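Local coordinates for Ras-associated and pleckstrin homology domains-containing protein 1 (Homo sapiens, PDB 4GN1) that mediates localized membrane signals, is implicated in regulating lamellipodial dynamics, and brings the actin regulators EVL and VASP to the leading edge, at residues E59-D64 and R88-A93; S48-V53 and I84-I89; N100-K105 and V118-C123. One frame throughout, in Å; residues are numbered along the deposited sequence.

Overall arrangement
After its first two strands and helix 28-39, the chain runs through strand 47-53, turns back into strand 58-61, and only later returns through strand 83-87. Contact 2 closes the longer excursion by pairing 48-53 with 84-89. Contact 1 starts later, at 59-64, and ends later, at 88-93, so the two closures interleave; they share Arg88 and Ile89, and the backbones of Leu49 and Phe62 join them directly. Together they hold the ubiquitin-like Ras-associating fold and its exit toward helix 93-96. Contact 3 follows in series, folding 100-105 onto helix 113-124; Ala93 of contact 1 touches Tyr101, carrying the packing toward helix 225-240 of the PH domain.

Contact 1: residues E59-D64 and R88-A93; sequences ERIFED and RIEKYA
Ile61 and Lys91 mark the closest backbone approach, with their CA atoms 7.1 Å apart, a spacing that side chains must bridge. Residues 59-61 finish a strand and 62-64 continue as a loop, while 88-93 leave strand 83-87 through a turn with helical backbone angles at 89-91 and reach Tyr92, the N-cap of helix 93-96. The contact thus ties strand 58-61 of the ubiquitin-like Ras-associating domain to the segment leading from strand 83-87 into that helix. Ile61 fills the middle. Its CG2 rests on the aliphatic chain of Lys91, and Ile61 CD1 lies 3.8 Å from Arg88 CB and also covers one face of the Arg88 guanidinium, near the rim.

Charged groups flank this apolar centre at both ends. At one, Glu59 and Arg88 approach from opposite directions, and Arg88 NH1 donates to Glu59 OE2 over 2.6 Å (164°). The oxygen lies in the guanidinium plane, although the nitrogen stands above the carboxylate plane. Bends at chi2 and chi3 fold Arg88 back so that its NE also meets Glu90 OE2, on the syn side, at 2.7 Å. The guanidinium is thereby held at its edge by two carboxylates, with Ile61 CD1 over one face.

At the other end, Asp64 OD2 takes Lys91 NZ on its syn lone pair at 3.0 Å, and Tyr92 OH, 2.8 Å away, donates to it from above the carboxylate plane. Lys91 CG sits over the centre of the Tyr92 ring. Arg29 of helix 28-39 adds a salt bridge to the same OD2. With Asp64 buried among two cationic groups and a hydroxyl, its carboxylate probably stays ionised, and the Lys91 ammonium is held by both that carboxylate and Trp47 O in strand 47-53.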
loop_
_atom_site.group_PDB
_atom_site.type_symbol
_atom_site.label_atom_id
_atom_site.label_comp_id
_atom_site.label_asym_id
_atom_site.label_seq_id
_atom_site.Cartn_x
_atom_site.Cartn_y
_atom_site.Cartn_z
ATOM N N GLU A 59 -0.750 7.596 -4.844
ATOM C CA GLU A 59 -1.751 6.622 -5.249
ATOM C C GLU A 59 -1.643 5.342 -4.450
ATOM O O GLU A 59 -0.565 5.014 -3.967
ATOM C CB GLU A 59 -1.595 6.307 -6.735
ATOM C CG GLU A 59 -0.318 5.551 -7.041
ATOM C CD GLU A 59 -0.230 5.048 -8.471
ATOM O OE1 GLU A 59 -0.767 5.735 -9.394
ATOM O OE2 GLU A 59 0.412 3.968 -8.649
ATOM N N ARG A 60 -2.746 4.610 -4.304
ATOM C CA ARG A 60 -2.652 3.286 -3.714
ATOM C C ARG A 60 -3.512 2.284 -4.442
ATOM O O ARG A 60 -4.545 2.632 -5.043
ATOM C CB ARG A 60 -2.992 3.307 -2.213
ATOM C CG ARG A 60 -4.425 3.661 -1.823
ATOM C CD ARG A 60 -4.662 3.500 -0.298
ATOM N NE ARG A 60 -6.090 3.494 0.029
ATOM C CZ ARG A 60 -6.783 2.396 0.371
ATOM N NH1 ARG A 60 -6.193 1.205 0.462
ATOM N NH2 ARG A 60 -8.083 2.485 0.630
ATOM N N ILE A 61 -3.070 1.038 -4.403
ATOM C CA ILE A 61 -3.881 -0.067 -4.852
ATOM C C ILE A 61 -4.766 -0.466 -3.678
ATOM O O ILE A 61 -4.268 -0.786 -2.609
ATOM C CB ILE A 61 -3.004 -1.250 -5.281
ATOM C CG1 ILE A 61 -2.024 -0.814 -6.361
ATOM C CG2 ILE A 61 -3.856 -2.447 -5.730
ATOM C CD1 ILE A 61 -0.711 -1.571 -6.334
ATOM N N PHE A 62 -6.081 -0.392 -3.865
ATOM C CA PHE A 62 -7.035 -0.836 -2.851
ATOM C C PHE A 62 -6.778 -2.287 -2.564
ATOM O O PHE A 62 -6.389 -3.019 -3.474
ATOM C CB PHE A 62 -8.458 -0.756 -3.390
ATOM C CG PHE A 62 -8.988 0.628 -3.511
ATOM C CD1 PHE A 62 -9.250 1.383 -2.386
ATOM C CD2 PHE A 62 -9.238 1.174 -4.751
ATOM C CE1 PHE A 62 -9.754 2.660 -2.491
ATOM C CE2 PHE A 62 -9.755 2.453 -4.864
ATOM C CZ PHE A 62 -10.020 3.190 -3.732
ATOM N N GLU A 63 -6.998 -2.713 -1.317
ATOM C CA GLU A 63 -7.088 -4.142 -1.059
ATOM C C GLU A 63 -8.487 -4.620 -1.471
ATOM O O GLU A 63 -9.496 -3.894 -1.345
ATOM C CB GLU A 63 -6.781 -4.500 0.404
ATOM C CG GLU A 63 -5.557 -3.796 1.008
ATOM C CD GLU A 63 -4.236 -4.080 0.288
ATOM O OE1 GLU A 63 -3.339 -3.197 0.389
ATOM O OE2 GLU A 63 -4.057 -5.171 -0.334
ATOM N N ASP A 64 -8.530 -5.851 -1.960
ATOM C CA ASP A 64 -9.719 -6.391 -2.619
ATOM C C ASP A 64 -10.924 -6.602 -1.726
ATOM O O ASP A 64 -12.066 -6.679 -2.197
ATOM C CB ASP A 64 -9.340 -7.676 -3.337
ATOM C CG ASP A 64 -8.502 -7.400 -4.556
ATOM O OD1 ASP A 64 -8.539 -6.232 -5.028
ATOM O OD2 ASP A 64 -7.804 -8.334 -5.023
ATOM N N ARG A 88 -1.423 -4.441 -11.750
ATOM C CA ARG A 88 -0.306 -4.034 -10.894
ATOM C C ARG A 88 0.363 -5.277 -10.314
ATOM O O ARG A 88 -0.261 -6.040 -9.577
ATOM C CB ARG A 88 -0.786 -3.074 -9.799
ATOM C CG ARG A 88 -1.358 -1.748 -10.328
ATOM C CD ARG A 88 -0.306 -0.852 -10.968
ATOM N NE ARG A 88 0.668 -0.419 -9.969
ATOM C CZ ARG A 88 0.714 0.787 -9.413
ATOM N NH1 ARG A 88 -0.132 1.734 -9.788
ATOM N NH2 ARG A 88 1.650 1.050 -8.511
ATOM N N ILE A 89 1.620 -5.517 -10.657
ATOM C CA ILE A 89 2.304 -6.696 -10.067
ATOM C C ILE A 89 2.554 -6.514 -8.578
ATOM O O ILE A 89 2.499 -7.486 -7.833
ATOM C CB ILE A 89 3.585 -7.136 -10.825
ATOM C CG1 ILE A 89 4.711 -6.100 -10.707
ATOM C CG2 ILE A 89 3.227 -7.478 -12.277
ATOM C CD1 ILE A 89 5.984 -6.462 -11.452
ATOM N N GLU A 90 2.763 -5.268 -8.151
ATOM C CA GLU A 90 2.952 -4.961 -6.740
ATOM C C GLU A 90 1.898 -5.599 -5.823
ATOM O O GLU A 90 2.204 -5.885 -4.665
ATOM C CB GLU A 90 2.938 -3.451 -6.469
ATOM C CG GLU A 90 4.057 -2.641 -7.075
ATOM C CD GLU A 90 3.594 -1.761 -8.223
ATOM O OE1 GLU A 90 4.286 -0.766 -8.504
ATOM O OE2 GLU A 90 2.551 -2.044 -8.842
ATOM N N LYS A 91 0.665 -5.802 -6.310
ATOM C CA LYS A 91 -0.433 -6.202 -5.397
ATOM C C LYS A 91 -0.196 -7.560 -4.736
ATOM O O LYS A 91 -0.349 -7.696 -3.530
ATOM C CB LYS A 91 -1.833 -6.146 -6.066
ATOM C CG LYS A 91 -2.967 -6.494 -5.091
ATOM C CD LYS A 91 -4.386 -6.277 -5.642
ATOM C CE LYS A 91 -4.761 -7.255 -6.773
ATOM N NZ LYS A 91 -6.161 -7.079 -7.248
ATOM N N TYR A 92 0.160 -8.560 -5.526
ATOM C CA TYR A 92 0.412 -9.876 -4.948
ATOM C C TYR A 92 1.853 -10.368 -5.075
ATOM O O TYR A 92 2.114 -11.566 -4.938
ATOM C CB TYR A 92 -0.589 -10.911 -5.476
ATOM C CG TYR A 92 -1.985 -10.621 -4.984
ATOM C CD1 TYR A 92 -2.254 -10.490 -3.604
ATOM C CD2 TYR A 92 -3.036 -10.443 -5.880
ATOM C CE1 TYR A 92 -3.526 -10.204 -3.147
ATOM C CE2 TYR A 92 -4.307 -10.165 -5.432
ATOM C CZ TYR A 92 -4.548 -10.048 -4.070
ATOM O OH TYR A 92 -5.811 -9.748 -3.647
ATOM N N ALA A 93 2.783 -9.450 -5.328
ATOM C CA ALA A 93 4.196 -9.819 -5.462
ATOM C C ALA A 93 4.576 -10.629 -4.219
ATOM O O ALA A 93 4.906 -11.810 -4.308
ATOM C CB ALA A 93 5.084 -8.590 -5.614
#

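Contact 2: residues S48-V53 and I84-I89; sequences SLVETV and IFMERI
Ile84 meets Val50 in an antiparallel hydrogen-bonded pair: Ile84 N donates to Val50 O at 2.7 Å, and Val50 N returns a bond to Ile84 O at 2.8 Å. Val50 CB and Ile84 CB are 4.1 Å apart, so the branched side chains ride side by side on one face of the sheet. With CG1 beside the backbone N (chi1 -45°), Ile84 extends CD1 along that face to the methyl CG2 of Thr52, whose hydroxyl is engaged by the backbone N of Lys82.

Phe85 faces Leu49 across a non-hydrogen-bonded pair, where the CA-H of Phe85 points at Ser48 O, 3.4 Å from Phe85 CA. Both side chains turn to the other face, beneath helix 28-39: Phe85 touches Leu32 and Leu35 and stacks on Trp47, and Leu49 reaches Val28 and Leu35. This is the beta-grasp arrangement of the ubiquitin-like Ras-associating domain, in which a helix packs over a mixed sheet and strand 83-87 lies between 5-11 and 47-53.

Met86 returns to the Val50 face and pairs with Ser48. Ser48 N to Met86 O is short, at 2.8 Å, with an N-H...O angle of 136°; the reverse bond, from Met86 N to Ser48 O, is longer and straighter, at 157°. Met86 CG lies 4.1 Å from Val50 CG2.

Past the end of the strand, Arg88 keeps its aliphatic part over the same face. Arg88 CB is 3.6 Å from Ser48 OG, a hydroxyl hydrogen-bonded to Asp46 O, and Arg88 CG rests against Val50 CG2, the two side chains meeting at about a right angle.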
loop_
_atom_site.group_PDB
_atom_site.type_symbol
_atom_site.label_atom_id
_atom_site.label_comp_id
_atom_site.label_asym_id
_atom_site.label_seq_id
_atom_site.Cartn_x
_atom_site.Cartn_y
_atom_site.Cartn_z
ATOM N N SER A 48 -6.064 -4.631 -10.923
ATOM C CA SER A 48 -6.130 -3.863 -9.706
ATOM C C SER A 48 -6.968 -2.614 -9.889
ATOM O O SER A 48 -7.129 -2.103 -10.994
ATOM C CB SER A 48 -4.715 -3.459 -9.287
ATOM O OG SER A 48 -3.900 -4.607 -9.036
ATOM N N LEU A 49 -7.494 -2.123 -8.789
ATOM C CA LEU A 49 -8.156 -0.850 -8.793
ATOM C C LEU A 49 -7.287 0.054 -7.951
ATOM O O LEU A 49 -6.925 -0.264 -6.795
ATOM C CB LEU A 49 -9.567 -0.950 -8.229
ATOM C CG LEU A 49 -10.514 0.202 -8.570
ATOM C CD1 LEU A 49 -10.869 0.304 -10.061
ATOM C CD2 LEU A 49 -11.779 0.062 -7.738
ATOM N N VAL A 50 -6.935 1.175 -8.558
ATOM C CA VAL A 50 -5.983 2.099 -7.997
ATOM C C VAL A 50 -6.692 3.443 -7.843
ATOM O O VAL A 50 -7.418 3.866 -8.757
ATOM C CB VAL A 50 -4.802 2.237 -8.980
ATOM C CG1 VAL A 50 -3.790 3.261 -8.491
ATOM C CG2 VAL A 50 -4.152 0.879 -9.250
ATOM N N GLU A 51 -6.504 4.108 -6.697
ATOM C CA GLU A 51 -6.993 5.495 -6.543
ATOM C C GLU A 51 -5.824 6.458 -6.514
ATOM O O GLU A 51 -4.768 6.123 -5.961
ATOM C CB GLU A 51 -7.907 5.677 -5.305
ATOM C CG GLU A 51 -7.228 5.631 -3.937
ATOM C CD GLU A 51 -8.190 5.808 -2.768
ATOM O OE1 GLU A 51 -7.875 5.338 -1.666
ATOM O OE2 GLU A 51 -9.271 6.398 -2.925
ATOM N N THR A 52 -5.980 7.619 -7.148
ATOM C CA THR A 52 -5.027 8.686 -6.937
ATOM C C THR A 52 -5.640 9.663 -5.938
ATOM O O THR A 52 -6.868 9.847 -5.930
ATOM C CB THR A 52 -4.636 9.454 -8.233
ATOM O OG1 THR A 52 -5.763 10.210 -8.716
ATOM C CG2 THR A 52 -4.065 8.517 -9.321
ATOM N N VAL A 53 -4.805 10.241 -5.070
ATOM C CA VAL A 53 -5.217 11.386 -4.264
ATOM C C VAL A 53 -4.594 12.594 -4.926
ATOM O O VAL A 53 -3.382 12.806 -4.879
ATOM C CB VAL A 53 -4.839 11.260 -2.779
ATOM C CG1 VAL A 53 -5.324 12.481 -2.019
ATOM C CG2 VAL A 53 -5.483 10.013 -2.179
ATOM N N ILE A 84 -8.423 3.991 -11.216
ATOM C CA ILE A 84 -7.705 3.433 -12.334
ATOM C C ILE A 84 -7.708 1.907 -12.289
ATOM O O ILE A 84 -7.304 1.291 -11.293
ATOM C CB ILE A 84 -6.247 3.948 -12.413
ATOM C CG1 ILE A 84 -6.189 5.459 -12.192
ATOM C CG2 ILE A 84 -5.635 3.584 -13.760
ATOM C CD1 ILE A 84 -4.818 6.088 -12.389
ATOM N N PHE A 85 -8.127 1.316 -13.405
ATOM C CA PHE A 85 -8.160 -0.116 -13.574
ATOM C C PHE A 85 -6.982 -0.522 -14.435
ATOM O O PHE A 85 -6.956 -0.218 -15.612
ATOM C CB PHE A 85 -9.475 -0.504 -14.230
ATOM C CG PHE A 85 -9.564 -1.940 -14.615
ATOM C CD1 PHE A 85 -9.642 -2.932 -13.644
ATOM C CD2 PHE A 85 -9.590 -2.300 -15.936
ATOM C CE1 PHE A 85 -9.743 -4.265 -14.002
ATOM C CE2 PHE A 85 -9.692 -3.630 -16.304
ATOM C CZ PHE A 85 -9.770 -4.612 -15.342
ATOM N N MET A 86 -5.997 -1.175 -13.825
ATOM C CA MET A 86 -4.756 -1.611 -14.499
ATOM C C MET A 86 -4.142 -2.808 -13.775
ATOM O O MET A 86 -4.411 -3.038 -12.610
ATOM C CB MET A 86 -3.712 -0.483 -14.534
ATOM C CG MET A 86 -3.392 0.118 -13.168
ATOM S SD MET A 86 -2.353 1.605 -13.238
ATOM C CE MET A 86 -1.121 1.059 -14.435
ATOM N N GLU A 87 -3.315 -3.561 -14.476
ATOM C CA GLU A 87 -2.557 -4.626 -13.868
ATOM C C GLU A 87 -1.479 -4.023 -13.003
ATOM O O GLU A 87 -0.709 -3.173 -13.457
ATOM C CB GLU A 87 -1.875 -5.435 -14.952
ATOM C CG GLU A 87 -2.685 -6.591 -15.475
ATOM C CD GLU A 87 -2.179 -7.003 -16.827
ATOM O OE1 GLU A 87 -1.806 -8.176 -16.975
ATOM O OE2 GLU A 87 -2.129 -6.124 -17.733
ATOM N N ARG A 88 -1.423 -4.441 -11.750
ATOM C CA ARG A 88 -0.306 -4.034 -10.894
ATOM C C ARG A 88 0.363 -5.277 -10.314
ATOM O O ARG A 88 -0.261 -6.040 -9.577
ATOM C CB ARG A 88 -0.786 -3.074 -9.799
ATOM C CG ARG A 88 -1.358 -1.748 -10.328
ATOM C CD ARG A 88 -0.306 -0.852 -10.968
ATOM N NE ARG A 88 0.668 -0.419 -9.969
ATOM C CZ ARG A 88 0.714 0.787 -9.413
ATOM N NH1 ARG A 88 -0.132 1.734 -9.788
ATOM N NH2 ARG A 88 1.650 1.050 -8.511
ATOM N N ILE A 89 1.620 -5.517 -10.657
ATOM C CA ILE A 89 2.304 -6.696 -10.067
ATOM C C ILE A 89 2.554 -6.514 -8.578
ATOM O O ILE A 89 2.499 -7.486 -7.833
ATOM C CB ILE A 89 3.585 -7.136 -10.825
ATOM C CG1 ILE A 89 4.711 -6.100 -10.707
ATOM C CG2 ILE A 89 3.227 -7.478 -12.277
ATOM C CD1 ILE A 89 5.984 -6.462 -11.452
#

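Contact 3: residues N100-K105 and V118-C123; sequences NYLLGK and VLLEEC
Leu102 is the main side chain of 100-105 turned to helix 113-124, and its conformation explains how it gets there. Its CG stands beside the backbone N (chi1 -49°) and CD1 continues away from CA (chi2 175°), so the chain is extended and its forked end is delivered to Leu119 and Leu120 and, one turn on, Cys123. Leu102 CD1 lies 3.9 Å from Leu120 CD2, the two side chains crossing at about a right angle, and 4.2 Å from Leu119 CG. The other branch, Leu102 CD2, is 4.1 Å from Cys123 SG in the conformer considered; the cysteine has a second position, which makes this last pairing less certain.

Leu119 reaches out from the helix with CG opposite its backbone N (chi1 -179°), and Leu119 CD1 meets Leu103 CD2 at 4.0 Å. Leu103 lies at the margin of the contact, is exposed, and carries torsions away from the usual staggered values while touching a crystal neighbour, so its orientation may owe something to the lattice. No hydrogen bond spans the two segments; the contact is made by apolar carbons and a sulfur.

Leu102 also leans on Leu94 of helix 93-96 and on Ile237 of helix 225-240 in the PH domain, Leu120 touches Phe95, and Pro98 packs on both Leu119 and Leu120, so the loop joins helix 113-124 to helices 93-96 and 225-240.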
loop_
_atom_site.group_PDB
_atom_site.type_symbol
_atom_site.label_atom_id
_atom_site.label_comp_id
_atom_site.label_asym_id
_atom_site.label_seq_id
_atom_site.Cartn_x
_atom_site.Cartn_y
_atom_site.Cartn_z
ATOM N N ASN A 100 11.079 -13.423 -0.421
ATOM C CA ASN A 100 11.679 -12.114 -0.635
ATOM C C ASN A 100 11.190 -11.002 0.272
ATOM O O ASN A 100 11.725 -9.899 0.232
ATOM C CB ASN A 100 11.576 -11.730 -2.090
ATOM C CG ASN A 100 12.461 -12.587 -2.945
ATOM O OD1 ASN A 100 13.582 -12.908 -2.554
ATOM N ND2 ASN A 100 11.962 -12.988 -4.103
ATOM N N TYR A 101 10.218 -11.301 1.123
ATOM C CA TYR A 101 9.683 -10.279 2.012
ATOM C C TYR A 101 9.663 -10.726 3.447
ATOM O O TYR A 101 9.952 -9.911 4.338
ATOM C CB TYR A 101 8.277 -9.855 1.579
ATOM C CG TYR A 101 8.252 -9.353 0.157
ATOM C CD1 TYR A 101 8.209 -10.254 -0.913
ATOM C CD2 TYR A 101 8.282 -7.982 -0.121
ATOM C CE1 TYR A 101 8.195 -9.804 -2.219
ATOM C CE2 TYR A 101 8.274 -7.523 -1.424
ATOM C CZ TYR A 101 8.220 -8.440 -2.467
ATOM O OH TYR A 101 8.211 -8.010 -3.772
ATOM N N LEU A 102 9.336 -12.010 3.660
ATOM C CA LEU A 102 9.104 -12.575 5.007
ATOM C C LEU A 102 10.369 -13.150 5.655
ATOM O O LEU A 102 10.381 -13.487 6.846
ATOM C CB LEU A 102 7.999 -13.621 4.962
ATOM C CG LEU A 102 6.707 -13.228 4.237
ATOM C CD1 LEU A 102 5.762 -14.419 4.173
ATOM C CD2 LEU A 102 6.021 -12.024 4.876
ATOM N N LEU A 103 11.416 -13.304 4.847
ATOM C CA LEU A 103 12.780 -13.397 5.344
ATOM C C LEU A 103 13.400 -12.250 4.597
ATOM O O LEU A 103 13.093 -12.024 3.398
ATOM C CB LEU A 103 13.465 -14.686 4.923
ATOM C CG LEU A 103 12.561 -15.829 4.495
ATOM C CD1 LEU A 103 13.255 -16.660 3.434
ATOM C CD2 LEU A 103 12.119 -16.661 5.691
ATOM N N GLY A 104 14.254 -11.510 5.291
ATOM C CA GLY A 104 14.837 -10.314 4.716
ATOM C C GLY A 104 16.021 -9.948 5.556
ATOM O O GLY A 104 15.843 -9.511 6.689
ATOM N N LYS A 105 17.235 -10.151 5.039
ATOM C CA LYS A 105 17.501 -10.717 3.698
ATOM C C LYS A 105 16.954 -9.926 2.523
ATOM O O LYS A 105 16.066 -10.388 1.775
ATOM C CB LYS A 105 17.159 -12.218 3.604
ATOM C CG LYS A 105 18.390 -13.113 3.532
ATOM C CD LYS A 105 19.442 -12.792 4.602
ATOM C CE LYS A 105 19.020 -13.267 5.996
ATOM N NZ LYS A 105 18.785 -14.747 6.030
ATOM N N VAL A 118 4.028 -23.234 2.612
ATOM C CA VAL A 118 4.327 -23.422 4.021
ATOM C C VAL A 118 4.661 -22.083 4.686
ATOM O O VAL A 118 4.148 -21.760 5.760
ATOM C CB VAL A 118 5.475 -24.451 4.249
ATOM C CG1 VAL A 118 6.000 -24.394 5.680
ATOM C CG2 VAL A 118 5.021 -25.863 3.905
ATOM N N LEU A 119 5.516 -21.303 4.039
ATOM C CA LEU A 119 5.975 -20.050 4.608
ATOM C C LEU A 119 4.838 -19.034 4.859
ATOM O O LEU A 119 4.881 -18.281 5.837
ATOM C CB LEU A 119 7.055 -19.461 3.704
ATOM C CG LEU A 119 7.733 -18.143 4.080
ATOM C CD1 LEU A 119 8.537 -18.328 5.371
ATOM C CD2 LEU A 119 8.619 -17.670 2.936
ATOM N N LEU A 120 3.826 -19.012 3.984
ATOM C CA LEU A 120 2.702 -18.074 4.150
ATOM C C LEU A 120 1.771 -18.590 5.230
ATOM O O LEU A 120 1.225 -17.810 6.012
ATOM C CB LEU A 120 1.926 -17.845 2.840
ATOM C CG LEU A 120 2.727 -17.378 1.621
ATOM C CD1 LEU A 120 1.982 -17.669 0.336
ATOM C CD2 LEU A 120 3.100 -15.909 1.741
ATOM N N GLU A 121 1.591 -19.905 5.275
ATOM C CA GLU A 121 0.829 -20.514 6.357
ATOM C C GLU A 121 1.423 -20.143 7.711
ATOM O O GLU A 121 0.705 -19.638 8.572
ATOM C CB GLU A 121 0.736 -22.019 6.176
ATOM C CG GLU A 121 -0.383 -22.389 5.231
ATOM C CD GLU A 121 -0.209 -23.752 4.621
ATOM O OE1 GLU A 121 0.636 -24.519 5.118
ATOM O OE2 GLU A 121 -0.919 -24.054 3.639
ATOM N N GLU A 122 2.727 -20.356 7.877
ATOM C CA GLU A 122 3.429 -19.999 9.109
ATOM C C GLU A 122 3.245 -18.531 9.521
ATOM O O GLU A 122 3.095 -18.238 10.705
ATOM C CB GLU A 122 4.932 -20.329 9.008
ATOM C CG GLU A 122 5.278 -21.821 8.994
ATOM C CD GLU A 122 6.785 -22.111 8.953
ATOM O OE1 GLU A 122 7.574 -21.219 8.563
ATOM O OE2 GLU A 122 7.190 -23.250 9.304
ATOM N N CYS A 123 3.250 -17.611 8.560
ATOM C CA CYS A 123 3.192 -16.169 8.842
ATOM C C CYS A 123 1.772 -15.684 9.090
ATOM O O CYS A 123 1.519 -14.877 9.984
ATOM C CB CYS A 123 3.830 -15.376 7.690
ATOM S SG CYS A 123 3.252 -13.668 7.409
#